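Local coordinates for protein fatty acid amide hydrolase (Candida albicans, PDB 6KVR) that probably hydrolyses monocarboxylic acid amides to the carboxylate and ammonium, as a member of the amidase family, at residues A[15-20]-A[413-418]; A[170-175]-A[406-411]; A[343-348]-A[378-383]; A[465-470]-A[542-547]. All coordinates share one frame; numbering follows the deposited sequence.

Followed from the N terminus, the chain offers its first tie at residues 15-20, just before helix 20-40. Contact 1 closes there only when 413-418 arrives, spanning nearly four hundred residues. Contacts 2 and 3 both fall within that span, and contact 3 also lies within the shorter loop of contact 2. Contact 4 opens after all of these have closed. Contacts 1 and 2 touch through Glu413 and Val173; the first ties the N-terminal segment to the loop before helix 417-423, the second ties loop 170-175 to helix 402-409. Contacts 3 and 4 meet at Ile347 and Ser465 and bind successive strands of the central sheet.

Contact 1 (A[15-20]-A[413-418]); sequences DKYEDS and EPLTKL
The backbone N of Leu415 donates to Glu18 OE2 at 2.6 Å, a short and nearly straight bond (160°) that fastens the N-terminal arm to the loop between helices 402-409 and 417-423. It is a loop-to-loop contact in which a side-chain carboxylate takes up a peptide N-H, with no strand pairing involved. The donor comes from above the carboxylate plane, 43° out of it. Extended beyond CG (chi2 166°), Glu18 carries its carboxylate across the gap to Leu415. The same chain covers the leucine: Glu18 CG lies 3.6 Å from Leu415 CG, while OE2 also comes within 3.4 Å of Pro414 CA. Leu415 also reaches Tyr17, with Leu415 CD1 3.8 Å from Tyr17 CB and the two side chains crossing at about a right angle. The tyrosine hydroxyl is held elsewhere, by Asp12.

Both segments run into helices. Asp19 is the N-cap of helix 20-40, its OD1 accepting from Ile22 N; Thr416 holds the N-cap position of helix 417-423, though its side chain makes no capping bond. The carboxylate of Glu413 turns away from Glu18 and bonds to Gln205 and Asn215 through OE1 and to the backbone N of Val173 through OE2, serving partners other than Leu415. Between the backbones sits a water that is 2.6 Å from Glu413 O and more weakly linked to Tyr17 O. Beside it, Glu18 CG packs 3.5 Å from Glu413 O.

Contact 2 (A[170-175]-A[406-411]); sequences GGYVSK and KLLSGS
The backbone of the short 3-10 turn 173-175 draws up beside the C-terminal end of helix 402-409, with the CA atoms of Ser174 and Ser411 only 4.7 Å apart. This loop-against-helix-end packing belongs to the amidase domain, and Leu407 carries most of it. Tyr172 spreads its ring over that residue: Leu407 CB stands 3.8 Å from the ring centroid and 23° off the normal, a CH-pi contact over one face, offset toward the rim. Leu408 CD2 comes to the edge of the same ring near its plane. The phenol oxygen of Tyr172 bonds to Gln404, earlier on the same helix. Leu407 CD1 is the methyl near the ring, and Lys175 CE lies 3.6 Å from the other, Leu407 CD2.

The polar half centres on the carbonyl of Leu407. Ser174 OG, set between its own backbone N and carbonyl carbon (chi1 72°), donates to Leu407 O at 2.8 Å, in the carbonyl plane and on a lone pair. A water 2.7 Å from the same oxygen accepts from Ser174 N and also bonds with Ser411 OG, bridging turn and helix end. The Tyr172 side chain is about 5 Å from that of Leu207, a predicted substrate-binding residue. Where the chains draw together beyond the helix, Ser411 CB rests 3.5 Å from Ser174 N, and Ser411 OG lies 3.6 Å from Val173 CB.

Contact 3 (A[343-348]-A[378-383]); sequences TVAIIR and IEFDPP
Parallel strand pairing at one margin of the central sheet makes this contact, which joins the two strands of the beta-alpha-beta unit formed by strand 343-346, helix 357-372 and strand 376-379. Three backbone bonds alternate along the ladder: Ile378 N to Val344 O at 2.9 Å, Ile346 N to Ile378 O at 2.8 Å, and Phe380 N to Ile346 O at 3.0 Å. Past the last of them the backbones part, and a water takes over, accepting from Arg348 N and donating to Phe380 O.

Side chains divide between the two faces. With Ala345 and Ile378 on one face, Phe380 brings its CB 3.9 Å from Ala345 CB. Ile347 lies alongside the phenylalanine, pointing the same way, its CG1 3.8 Å from Phe380 CD2, and its CD1 goes on to Pro382 CB.

The opposite face, that of Ile346 and Glu379, carries a side-on salt bridge. Arg348 NE meets Glu379 OE1 at 2.9 Å on the syn lone pair, and NH2 meets OE2 at 2.8 Å, with guanidinium and carboxylate planes 33° apart. Both chains bend at chi2 (-96° in Arg348, -69° in Glu379), which brings the carboxylate to the NE/NH2 side of the guanidinium, OE2 lying near the guanidinium plane. Two bonds to two oxygens restrain rotation of both groups.

Around the pair, helix 357-372 packs on Ile346 and supplies Asn364 to Arg348 NH1, helix 434-457 stacks Phe454 on Phe380, and strand 462-466 continues the sheet beyond strand 343-346.

Contact 4 (A[465-470]-A[542-547]); sequences SPTYNN and GLQLSG
Strands 462-466 and 540-546, antiparallel neighbours inside the mixed sheet of the amidase fold, meet here where the first of them runs out into a loop. Ser465 and Gln544 form a hydrogen-bonded pair: Ser465 N donates to Gln544 O at 3.0 Å, and Gln544 N returns a straighter bond to Ser465 O at 2.9 Å (170°). Beyond the pair, side chains carry the pairing on. Gln544, extended past CG (chi2 -173°), leans along the departing chain, and its NE2 reaches Pro466 O at 2.9 Å, tilted somewhat from both the carbonyl and the amide plane. Thr467 crosses the glutamine at about a right angle, its OG1 3.4 Å from Gln544 CG. The same hydroxyl donates to Gly542 O at 2.9 Å, coming in above the carbonyl plane rather than on a lone pair. A water also donates to Gly542 O and accepts from Thr467 N at 2.9 Å, standing in for the direct backbone link. Another lies between Ser465 OG, at 2.6 Å, and Ser546 OG.

On the face of the sheet away from Gln544, Leu543 CD2 touches Pro466 CA and the side chain packs against helix 357-372. The Gln544 side chain lies about 6 Å from Gly256, a predicted substrate-binding residue. The Gln544 amide is used at both ends: NE2 also donates to Tyr483 O, and OE1 accepts from Arg259 NE. With acceptors and donor so distributed, the amide has a fixed orientation in this buried place, and the nearby arginine would be expected to polarise it.

Contact 1 (A[15-20]-A[413-418])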
loop_
_atom_site.group_PDB
_atom_site.type_symbol
_atom_site.label_atom_id
_atom_site.label_comp_id
_atom_site.label_asym_id
_atom_site.label_seq_id
_atom_site.Cartn_x
_atom_site.Cartn_y
_atom_site.Cartn_z
ATOM N N ASP A 15 -9.400 -33.405 6.421
ATOM C CA ASP A 15 -10.236 -34.303 7.208
ATOM C C ASP A 15 -11.150 -33.587 8.196
ATOM O O ASP A 15 -11.895 -34.256 8.916
ATOM C CB ASP A 15 -9.364 -35.324 7.953
ATOM C CG ASP A 15 -8.299 -34.674 8.821
ATOM O OD1 ASP A 15 -8.244 -33.427 8.905
ATOM O OD2 ASP A 15 -7.511 -35.424 9.437
ATOM N N LYS A 16 -11.119 -32.262 8.256
ATOM C CA LYS A 16 -11.977 -31.499 9.150
ATOM C C LYS A 16 -12.801 -30.489 8.366
ATOM O O LYS A 16 -13.057 -29.380 8.842
ATOM C CB LYS A 16 -11.158 -30.786 10.232
ATOM C CG LYS A 16 -10.430 -31.720 11.211
ATOM C CD LYS A 16 -9.805 -30.978 12.420
ATOM C CE LYS A 16 -8.763 -29.929 11.987
ATOM N NZ LYS A 16 -7.746 -29.605 13.047
ATOM N N TYR A 17 -13.220 -30.858 7.149
ATOM C CA TYR A 17 -13.991 -29.974 6.276
ATOM C C TYR A 17 -15.385 -30.519 5.995
ATOM O O TYR A 17 -16.371 -29.803 6.186
ATOM C CB TYR A 17 -13.282 -29.772 4.928
ATOM C CG TYR A 17 -11.998 -28.985 4.951
ATOM C CD1 TYR A 17 -10.816 -29.564 5.385
ATOM C CD2 TYR A 17 -11.955 -27.683 4.479
ATOM C CE1 TYR A 17 -9.634 -28.865 5.383
ATOM C CE2 TYR A 17 -10.766 -26.955 4.473
ATOM C CZ TYR A 17 -9.609 -27.557 4.929
ATOM O OH TYR A 17 -8.419 -26.868 4.929
ATOM N N GLU A 18 -15.488 -31.751 5.491
ATOM C CA GLU A 18 -16.706 -32.311 4.924
ATOM C C GLU A 18 -17.443 -33.204 5.910
ATOM O O GLU A 18 -16.835 -33.878 6.740
ATOM C CB GLU A 18 -16.397 -33.157 3.693
ATOM C CG GLU A 18 -16.018 -32.428 2.453
ATOM C CD GLU A 18 -15.412 -33.384 1.435
ATOM O OE1 GLU A 18 -14.442 -34.085 1.798
ATOM O OE2 GLU A 18 -15.900 -33.447 0.290
ATOM N N ASP A 19 -18.765 -33.253 5.750
ATOM C CA ASP A 19 -19.618 -34.168 6.499
ATOM C C ASP A 19 -20.978 -34.274 5.832
ATOM O O ASP A 19 -21.837 -33.405 6.028
ATOM C CB ASP A 19 -19.784 -33.709 7.946
ATOM C CG ASP A 19 -20.424 -34.768 8.810
ATOM O OD1 ASP A 19 -21.631 -35.054 8.606
ATOM O OD2 ASP A 19 -19.723 -35.312 9.699
ATOM N N SER A 20 -21.187 -35.344 5.058
ATOM C CA SER A 20 -22.342 -35.405 4.171
ATOM C C SER A 20 -23.665 -35.464 4.931
ATOM O O SER A 20 -24.693 -35.011 4.413
ATOM C CB SER A 20 -22.224 -36.603 3.228
ATOM O OG SER A 20 -23.205 -36.494 2.206
ATOM N N GLU A 413 -20.074 -28.672 3.570
ATOM C CA GLU A 413 -20.366 -28.918 2.161
ATOM C C GLU A 413 -19.257 -29.745 1.515
ATOM O O GLU A 413 -18.094 -29.657 1.921
ATOM C CB GLU A 413 -20.529 -27.592 1.400
ATOM C CG GLU A 413 -19.293 -26.655 1.428
ATOM C CD GLU A 413 -19.402 -25.476 0.434
ATOM O OE1 GLU A 413 -19.500 -25.720 -0.798
ATOM O OE2 GLU A 413 -19.394 -24.297 0.880
ATOM N N PRO A 414 -19.586 -30.556 0.498
ATOM C CA PRO A 414 -18.563 -31.424 -0.104
ATOM C C PRO A 414 -17.508 -30.611 -0.850
ATOM O O PRO A 414 -17.815 -29.636 -1.541
ATOM C CB PRO A 414 -19.364 -32.325 -1.059
ATOM C CG PRO A 414 -20.653 -31.613 -1.299
ATOM C CD PRO A 414 -20.931 -30.809 -0.062
ATOM N N LEU A 415 -16.258 -31.035 -0.704
ATOM C CA LEU A 415 -15.145 -30.350 -1.348
ATOM C C LEU A 415 -15.106 -30.646 -2.846
ATOM O O LEU A 415 -15.182 -31.802 -3.270
ATOM C CB LEU A 415 -13.837 -30.773 -0.694
ATOM C CG LEU A 415 -13.690 -30.281 0.753
ATOM C CD1 LEU A 415 -12.347 -30.691 1.312
ATOM C CD2 LEU A 415 -13.852 -28.773 0.832
ATOM N N THR A 416 -14.998 -29.589 -3.642
ATOM C CA THR A 416 -14.790 -29.700 -5.081
ATOM C C THR A 416 -13.358 -30.169 -5.389
ATOM O O THR A 416 -12.440 -30.039 -4.570
ATOM C CB THR A 416 -15.111 -28.335 -5.698
ATOM O OG1 THR A 416 -16.540 -28.205 -5.844
ATOM C CG2 THR A 416 -14.378 -28.070 -6.988
ATOM N N LYS A 417 -13.177 -30.744 -6.579
ATOM C CA LYS A 417 -11.863 -31.249 -6.979
ATOM C C LYS A 417 -10.801 -30.145 -6.967
ATOM O O LYS A 417 -9.711 -30.317 -6.406
ATOM C CB LYS A 417 -11.946 -31.888 -8.370
ATOM C CG LYS A 417 -10.589 -32.337 -8.904
ATOM C CD LYS A 417 -10.655 -32.805 -10.346
ATOM C CE LYS A 417 -9.268 -32.749 -10.970
ATOM N NZ LYS A 417 -9.333 -32.934 -12.435
ATOM N N LEU A 418 -11.085 -29.016 -7.608
ATOM C CA LEU A 418 -10.065 -27.970 -7.625
ATOM C C LEU A 418 -9.956 -27.247 -6.292
ATOM O O LEU A 418 -9.004 -26.485 -6.104
ATOM C CB LEU A 418 -10.322 -26.970 -8.766
ATOM C CG LEU A 418 -10.038 -27.579 -10.151
ATOM C CD1 LEU A 418 -10.129 -26.556 -11.286
ATOM C CD2 LEU A 418 -8.673 -28.318 -10.173
HETATM O O HOH W 1 -16.422 -28.433 3.512
#

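Contact 2 (A[170-175]-A[406-411])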
loop_
_atom_site.group_PDB
_atom_site.type_symbol
_atom_site.label_atom_id
_atom_site.label_comp_id
_atom_site.label_asym_id
_atom_site.label_seq_id
_atom_site.Cartn_x
_atom_site.Cartn_y
_atom_site.Cartn_z
ATOM N N GLY A 170 -20.385 -15.671 -1.567
ATOM C CA GLY A 170 -19.017 -15.849 -2.040
ATOM C C GLY A 170 -18.648 -17.279 -2.376
ATOM O O GLY A 170 -17.464 -17.645 -2.284
ATOM N N GLY A 171 -19.636 -18.105 -2.753
ATOM C CA GLY A 171 -19.419 -19.510 -3.018
ATOM C C GLY A 171 -19.432 -20.428 -1.806
ATOM O O GLY A 171 -19.285 -21.647 -1.976
ATOM N N TYR A 172 -19.604 -19.896 -0.593
ATOM C CA TYR A 172 -19.601 -20.700 0.629
ATOM C C TYR A 172 -21.041 -20.969 1.044
ATOM O O TYR A 172 -21.818 -20.026 1.241
ATOM C CB TYR A 172 -18.852 -19.998 1.763
ATOM C CG TYR A 172 -17.389 -19.718 1.485
ATOM C CD1 TYR A 172 -16.431 -20.720 1.610
ATOM C CD2 TYR A 172 -16.965 -18.452 1.100
ATOM C CE1 TYR A 172 -15.084 -20.469 1.368
ATOM C CE2 TYR A 172 -15.632 -18.193 0.842
ATOM C CZ TYR A 172 -14.697 -19.207 0.976
ATOM O OH TYR A 172 -13.371 -18.947 0.733
ATOM N N VAL A 173 -21.409 -22.246 1.162
ATOM C CA VAL A 173 -22.794 -22.552 1.523
ATOM C C VAL A 173 -23.100 -22.025 2.919
ATOM O O VAL A 173 -24.193 -21.501 3.175
ATOM C CB VAL A 173 -23.071 -24.062 1.396
ATOM C CG1 VAL A 173 -24.358 -24.437 2.142
ATOM C CG2 VAL A 173 -23.175 -24.429 -0.088
ATOM N N SER A 174 -22.118 -22.109 3.831
ATOM C CA SER A 174 -22.293 -21.563 5.168
ATOM C C SER A 174 -22.736 -20.105 5.156
ATOM O O SER A 174 -23.373 -19.660 6.112
ATOM C CB SER A 174 -20.996 -21.715 5.964
ATOM O OG SER A 174 -20.017 -20.804 5.488
ATOM N N LYS A 175 -22.453 -19.359 4.089
ATOM C CA LYS A 175 -22.811 -17.948 4.014
ATOM C C LYS A 175 -24.113 -17.701 3.257
ATOM O O LYS A 175 -24.445 -16.543 2.972
ATOM C CB LYS A 175 -21.676 -17.147 3.367
ATOM C CG LYS A 175 -20.416 -17.096 4.202
ATOM C CD LYS A 175 -20.562 -15.978 5.222
ATOM C CE LYS A 175 -19.656 -16.116 6.414
ATOM N NZ LYS A 175 -19.597 -14.792 7.080
ATOM N N LYS A 406 -12.621 -22.642 8.122
ATOM C CA LYS A 406 -13.747 -22.165 8.918
ATOM C C LYS A 406 -14.983 -21.943 8.059
ATOM O O LYS A 406 -16.093 -22.343 8.438
ATOM C CB LYS A 406 -13.384 -20.881 9.652
ATOM C CG LYS A 406 -14.516 -20.383 10.530
ATOM C CD LYS A 406 -14.641 -18.869 10.456
ATOM C CE LYS A 406 -13.699 -18.190 11.430
ATOM N NZ LYS A 406 -14.000 -18.582 12.835
ATOM N N LEU A 407 -14.819 -21.307 6.895
ATOM C CA LEU A 407 -15.990 -21.037 6.059
ATOM C C LEU A 407 -16.543 -22.310 5.428
ATOM O O LEU A 407 -17.752 -22.422 5.244
ATOM C CB LEU A 407 -15.643 -20.008 4.989
ATOM C CG LEU A 407 -15.288 -18.622 5.552
ATOM C CD1 LEU A 407 -14.338 -17.902 4.617
ATOM C CD2 LEU A 407 -16.550 -17.789 5.791
ATOM N N LEU A 408 -15.689 -23.281 5.113
ATOM C CA LEU A 408 -16.154 -24.513 4.482
ATOM C C LEU A 408 -16.768 -25.475 5.496
ATOM O O LEU A 408 -17.823 -26.062 5.231
ATOM C CB LEU A 408 -15.004 -25.191 3.733
ATOM C CG LEU A 408 -14.575 -24.596 2.377
ATOM C CD1 LEU A 408 -13.226 -25.162 1.910
ATOM C CD2 LEU A 408 -15.642 -24.755 1.287
ATOM N N SER A 409 -16.131 -25.648 6.659
ATOM C CA SER A 409 -16.644 -26.561 7.681
ATOM C C SER A 409 -17.911 -26.034 8.357
ATOM O O SER A 409 -18.653 -26.828 8.954
ATOM C CB SER A 409 -15.567 -26.840 8.741
ATOM O OG SER A 409 -15.292 -25.669 9.511
ATOM N N GLY A 410 -18.185 -24.727 8.272
ATOM C CA GLY A 410 -19.430 -24.202 8.821
ATOM C C GLY A 410 -20.680 -24.804 8.203
ATOM O O GLY A 410 -21.751 -24.772 8.822
ATOM N N SER A 411 -20.584 -25.320 6.976
ATOM C CA SER A 411 -21.690 -26.027 6.358
ATOM C C SER A 411 -21.378 -27.490 6.082
ATOM O O SER A 411 -22.286 -28.232 5.693
ATOM C CB SER A 411 -22.086 -25.350 5.040
ATOM O OG SER A 411 -21.189 -25.752 4.012
HETATM O O HOH W 2 -19.550 -23.647 3.564
#

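Contact 3 (A[343-348]-A[378-383])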
loop_
_atom_site.group_PDB
_atom_site.type_symbol
_atom_site.label_atom_id
_atom_site.label_comp_id
_atom_site.label_asym_id
_atom_site.label_seq_id
_atom_site.Cartn_x
_atom_site.Cartn_y
_atom_site.Cartn_z
ATOM N N THR A 343 8.418 -0.144 -26.767
ATOM C CA THR A 343 9.369 -1.230 -26.546
ATOM C C THR A 343 8.658 -2.323 -25.752
ATOM O O THR A 343 8.132 -2.062 -24.665
ATOM C CB THR A 343 10.612 -0.733 -25.812
ATOM O OG1 THR A 343 11.227 0.311 -26.578
ATOM C CG2 THR A 343 11.617 -1.867 -25.608
ATOM N N VAL A 344 8.611 -3.535 -26.298
ATOM C CA VAL A 344 7.834 -4.622 -25.712
ATOM C C VAL A 344 8.754 -5.816 -25.462
ATOM O O VAL A 344 9.369 -6.337 -26.397
ATOM C CB VAL A 344 6.648 -5.028 -26.607
ATOM C CG1 VAL A 344 5.770 -6.032 -25.878
ATOM C CG2 VAL A 344 5.826 -3.818 -27.004
ATOM N N ALA A 345 8.843 -6.250 -24.207
ATOM C CA ALA A 345 9.518 -7.491 -23.865
ATOM C C ALA A 345 8.535 -8.654 -23.961
ATOM O O ALA A 345 7.381 -8.548 -23.532
ATOM C CB ALA A 345 10.121 -7.404 -22.461
ATOM N N ILE A 346 8.987 -9.760 -24.547
ATOM C CA ILE A 346 8.124 -10.892 -24.863
ATOM C C ILE A 346 8.511 -12.060 -23.975
ATOM O O ILE A 346 9.690 -12.423 -23.896
ATOM C CB ILE A 346 8.222 -11.294 -26.347
ATOM C CG1 ILE A 346 8.132 -10.054 -27.243
ATOM C CG2 ILE A 346 7.115 -12.302 -26.710
ATOM C CD1 ILE A 346 6.791 -9.339 -27.164
ATOM N N ILE A 347 7.520 -12.658 -23.321
ATOM C CA ILE A 347 7.710 -13.913 -22.604
ATOM C C ILE A 347 7.111 -15.006 -23.477
ATOM O O ILE A 347 5.886 -15.093 -23.623
ATOM C CB ILE A 347 7.076 -13.874 -21.204
ATOM C CG1 ILE A 347 7.854 -12.911 -20.297
ATOM C CG2 ILE A 347 7.032 -15.272 -20.573
ATOM C CD1 ILE A 347 7.255 -12.756 -18.895
ATOM N N ARG A 348 7.970 -15.826 -24.093
ATOM C CA ARG A 348 7.497 -16.975 -24.863
ATOM C C ARG A 348 7.246 -18.199 -24.000
ATOM O O ARG A 348 6.503 -19.098 -24.422
ATOM C CB ARG A 348 8.510 -17.362 -25.949
ATOM C CG ARG A 348 9.039 -16.211 -26.758
ATOM C CD ARG A 348 8.264 -16.090 -28.026
ATOM N NE ARG A 348 8.805 -15.079 -28.925
ATOM C CZ ARG A 348 8.427 -14.960 -30.188
ATOM N NH1 ARG A 348 7.545 -15.791 -30.721
ATOM N NH2 ARG A 348 8.934 -13.978 -30.930
ATOM N N ILE A 378 11.981 -7.066 -27.374
ATOM C CA ILE A 378 13.072 -7.703 -26.650
ATOM C C ILE A 378 12.601 -9.104 -26.298
ATOM O O ILE A 378 11.508 -9.263 -25.741
ATOM C CB ILE A 378 13.439 -6.914 -25.377
ATOM C CG1 ILE A 378 13.959 -5.521 -25.723
ATOM C CG2 ILE A 378 14.431 -7.681 -24.522
ATOM C CD1 ILE A 378 14.193 -4.651 -24.503
ATOM N N GLU A 379 13.398 -10.119 -26.645
ATOM C CA GLU A 379 13.090 -11.490 -26.252
ATOM C C GLU A 379 13.574 -11.686 -24.821
ATOM O O GLU A 379 14.755 -11.479 -24.519
ATOM C CB GLU A 379 13.720 -12.508 -27.205
ATOM C CG GLU A 379 13.146 -12.493 -28.631
ATOM C CD GLU A 379 11.695 -13.011 -28.753
ATOM O OE1 GLU A 379 11.281 -13.905 -27.981
ATOM O OE2 GLU A 379 10.965 -12.531 -29.651
ATOM N N PHE A 380 12.651 -12.048 -23.935
ATOM C CA PHE A 380 12.815 -11.881 -22.494
ATOM C C PHE A 380 12.670 -13.232 -21.806
ATOM O O PHE A 380 11.617 -13.873 -21.905
ATOM C CB PHE A 380 11.772 -10.889 -21.971
ATOM C CG PHE A 380 11.844 -10.626 -20.499
ATOM C CD1 PHE A 380 13.066 -10.497 -19.855
ATOM C CD2 PHE A 380 10.677 -10.455 -19.766
ATOM C CE1 PHE A 380 13.116 -10.227 -18.497
ATOM C CE2 PHE A 380 10.717 -10.183 -18.414
ATOM C CZ PHE A 380 11.934 -10.073 -17.776
ATOM N N ASP A 381 13.726 -13.660 -21.115
ATOM C CA ASP A 381 13.714 -14.886 -20.329
ATOM C C ASP A 381 13.493 -14.496 -18.865
ATOM O O ASP A 381 14.455 -14.131 -18.176
ATOM C CB ASP A 381 15.034 -15.647 -20.508
ATOM C CG ASP A 381 14.996 -17.049 -19.932
ATOM O OD1 ASP A 381 14.052 -17.381 -19.176
ATOM O OD2 ASP A 381 15.920 -17.830 -20.247
ATOM N N PRO A 382 12.266 -14.547 -18.351
ATOM C CA PRO A 382 11.947 -13.856 -17.089
ATOM C C PRO A 382 12.588 -14.546 -15.901
ATOM O O PRO A 382 12.491 -15.772 -15.752
ATOM C CB PRO A 382 10.415 -13.935 -17.027
ATOM C CG PRO A 382 10.083 -15.171 -17.792
ATOM C CD PRO A 382 11.091 -15.229 -18.923
ATOM N N PRO A 383 13.256 -13.794 -15.033
ATOM C CA PRO A 383 14.043 -14.412 -13.959
ATOM C C PRO A 383 13.221 -14.755 -12.728
ATOM O O PRO A 383 12.205 -14.128 -12.421
ATOM C CB PRO A 383 15.087 -13.336 -13.625
ATOM C CG PRO A 383 14.395 -12.040 -13.979
ATOM C CD PRO A 383 13.436 -12.334 -15.107
HETATM O O HOH W 3 10.453 -15.859 -23.240
#

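Contact 4 (A[465-470]-A[542-547])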
loop_
_atom_site.group_PDB
_atom_site.type_symbol
_atom_site.label_atom_id
_atom_site.label_comp_id
_atom_site.label_asym_id
_atom_site.label_seq_id
_atom_site.Cartn_x
_atom_site.Cartn_y
_atom_site.Cartn_z
ATOM N N SER A 465 2.902 -11.554 -22.758
ATOM C CA SER A 465 3.100 -12.909 -22.268
ATOM C C SER A 465 1.791 -13.682 -22.413
ATOM O O SER A 465 0.722 -13.075 -22.553
ATOM C CB SER A 465 3.562 -12.894 -20.802
ATOM O OG SER A 465 2.487 -12.496 -19.974
ATOM N N PRO A 466 1.844 -15.020 -22.363
ATOM C CA PRO A 466 0.610 -15.812 -22.338
ATOM C C PRO A 466 -0.189 -15.534 -21.075
ATOM O O PRO A 466 0.325 -15.001 -20.091
ATOM C CB PRO A 466 1.112 -17.268 -22.361
ATOM C CG PRO A 466 2.578 -17.183 -22.791
ATOM C CD PRO A 466 3.042 -15.874 -22.251
ATOM N N THR A 467 -1.471 -15.906 -21.111
ATOM C CA THR A 467 -2.326 -15.831 -19.931
ATOM C C THR A 467 -2.383 -17.140 -19.177
ATOM O O THR A 467 -2.704 -17.142 -17.981
ATOM C CB THR A 467 -3.753 -15.429 -20.314
ATOM O OG1 THR A 467 -3.701 -14.285 -21.175
ATOM C CG2 THR A 467 -4.556 -15.038 -19.064
ATOM N N TYR A 468 -2.047 -18.236 -19.846
ATOM C CA TYR A 468 -2.237 -19.602 -19.380
ATOM C C TYR A 468 -1.473 -20.464 -20.386
ATOM O O TYR A 468 -1.192 -20.009 -21.494
ATOM C CB TYR A 468 -3.741 -19.939 -19.293
ATOM C CG TYR A 468 -4.090 -21.386 -18.973
ATOM C CD1 TYR A 468 -3.554 -22.007 -17.866
ATOM C CD2 TYR A 468 -4.951 -22.128 -19.789
ATOM C CE1 TYR A 468 -3.844 -23.323 -17.572
ATOM C CE2 TYR A 468 -5.258 -23.458 -19.497
ATOM C CZ TYR A 468 -4.694 -24.043 -18.370
ATOM O OH TYR A 468 -4.950 -25.358 -18.026
ATOM N N ASN A 469 -1.093 -21.681 -19.993
ATOM C CA ASN A 469 -0.322 -22.527 -20.908
ATOM C C ASN A 469 -1.194 -23.217 -21.947
ATOM O O ASN A 469 -0.774 -24.197 -22.573
ATOM C CB ASN A 469 0.463 -23.580 -20.122
ATOM C CG ASN A 469 -0.410 -24.293 -19.102
ATOM O OD1 ASN A 469 -0.394 -23.963 -17.918
ATOM N ND2 ASN A 469 -1.224 -25.228 -19.571
ATOM N N ASN A 470 -2.420 -22.747 -22.122
ATOM C CA ASN A 470 -3.353 -23.330 -23.071
ATOM C C ASN A 470 -4.454 -22.302 -23.288
ATOM O O ASN A 470 -4.486 -21.255 -22.631
ATOM C CB ASN A 470 -3.888 -24.674 -22.551
ATOM C CG ASN A 470 -4.653 -25.458 -23.609
ATOM O OD1 ASN A 470 -4.478 -25.252 -24.810
ATOM N ND2 ASN A 470 -5.520 -26.348 -23.160
ATOM N N GLY A 542 -6.342 -15.229 -25.751
ATOM C CA GLY A 542 -6.097 -13.907 -25.189
ATOM C C GLY A 542 -4.730 -13.870 -24.538
ATOM O O GLY A 542 -4.293 -14.863 -23.954
ATOM N N LEU A 543 -4.066 -12.723 -24.636
ATOM C CA LEU A 543 -2.711 -12.559 -24.127
ATOM C C LEU A 543 -2.675 -11.424 -23.107
ATOM O O LEU A 543 -3.605 -10.617 -23.019
ATOM C CB LEU A 543 -1.731 -12.273 -25.277
ATOM C CG LEU A 543 -1.513 -13.311 -26.383
ATOM C CD1 LEU A 543 -0.620 -12.720 -27.472
ATOM C CD2 LEU A 543 -0.904 -14.616 -25.847
ATOM N N GLN A 544 -1.574 -11.338 -22.357
ATOM C CA GLN A 544 -1.425 -10.346 -21.300
ATOM C C GLN A 544 -0.419 -9.265 -21.679
ATOM O O GLN A 544 0.668 -9.560 -22.189
ATOM C CB GLN A 544 -0.976 -10.991 -19.992
ATOM C CG GLN A 544 -2.003 -11.909 -19.407
ATOM C CD GLN A 544 -1.578 -12.380 -18.038
ATOM O OE1 GLN A 544 -2.185 -12.006 -17.038
ATOM N NE2 GLN A 544 -0.504 -13.165 -17.981
ATOM N N LEU A 545 -0.781 -8.021 -21.381
ATOM C CA LEU A 545 0.102 -6.862 -21.482
ATOM C C LEU A 545 0.252 -6.234 -20.095
ATOM O O LEU A 545 -0.711 -5.689 -19.543
ATOM C CB LEU A 545 -0.455 -5.865 -22.495
ATOM C CG LEU A 545 0.489 -4.777 -23.014
ATOM C CD1 LEU A 545 1.439 -5.297 -24.088
ATOM C CD2 LEU A 545 -0.365 -3.650 -23.556
ATOM N N SER A 546 1.452 -6.310 -19.528
ATOM C CA SER A 546 1.740 -5.790 -18.196
ATOM C C SER A 546 2.607 -4.534 -18.266
ATOM O O SER A 546 3.591 -4.493 -19.009
ATOM C CB SER A 546 2.463 -6.836 -17.348
ATOM O OG SER A 546 1.779 -8.064 -17.399
ATOM N N GLY A 547 2.259 -3.524 -17.462
ATOM C CA GLY A 547 3.041 -2.317 -17.335
ATOM C C GLY A 547 3.639 -2.159 -15.946
ATOM O O GLY A 547 3.411 -2.963 -15.046
HETATM O O HOH W 4 2.495 -9.936 -19.574
HETATM O O HOH W 5 -2.701 -17.245 -23.308
#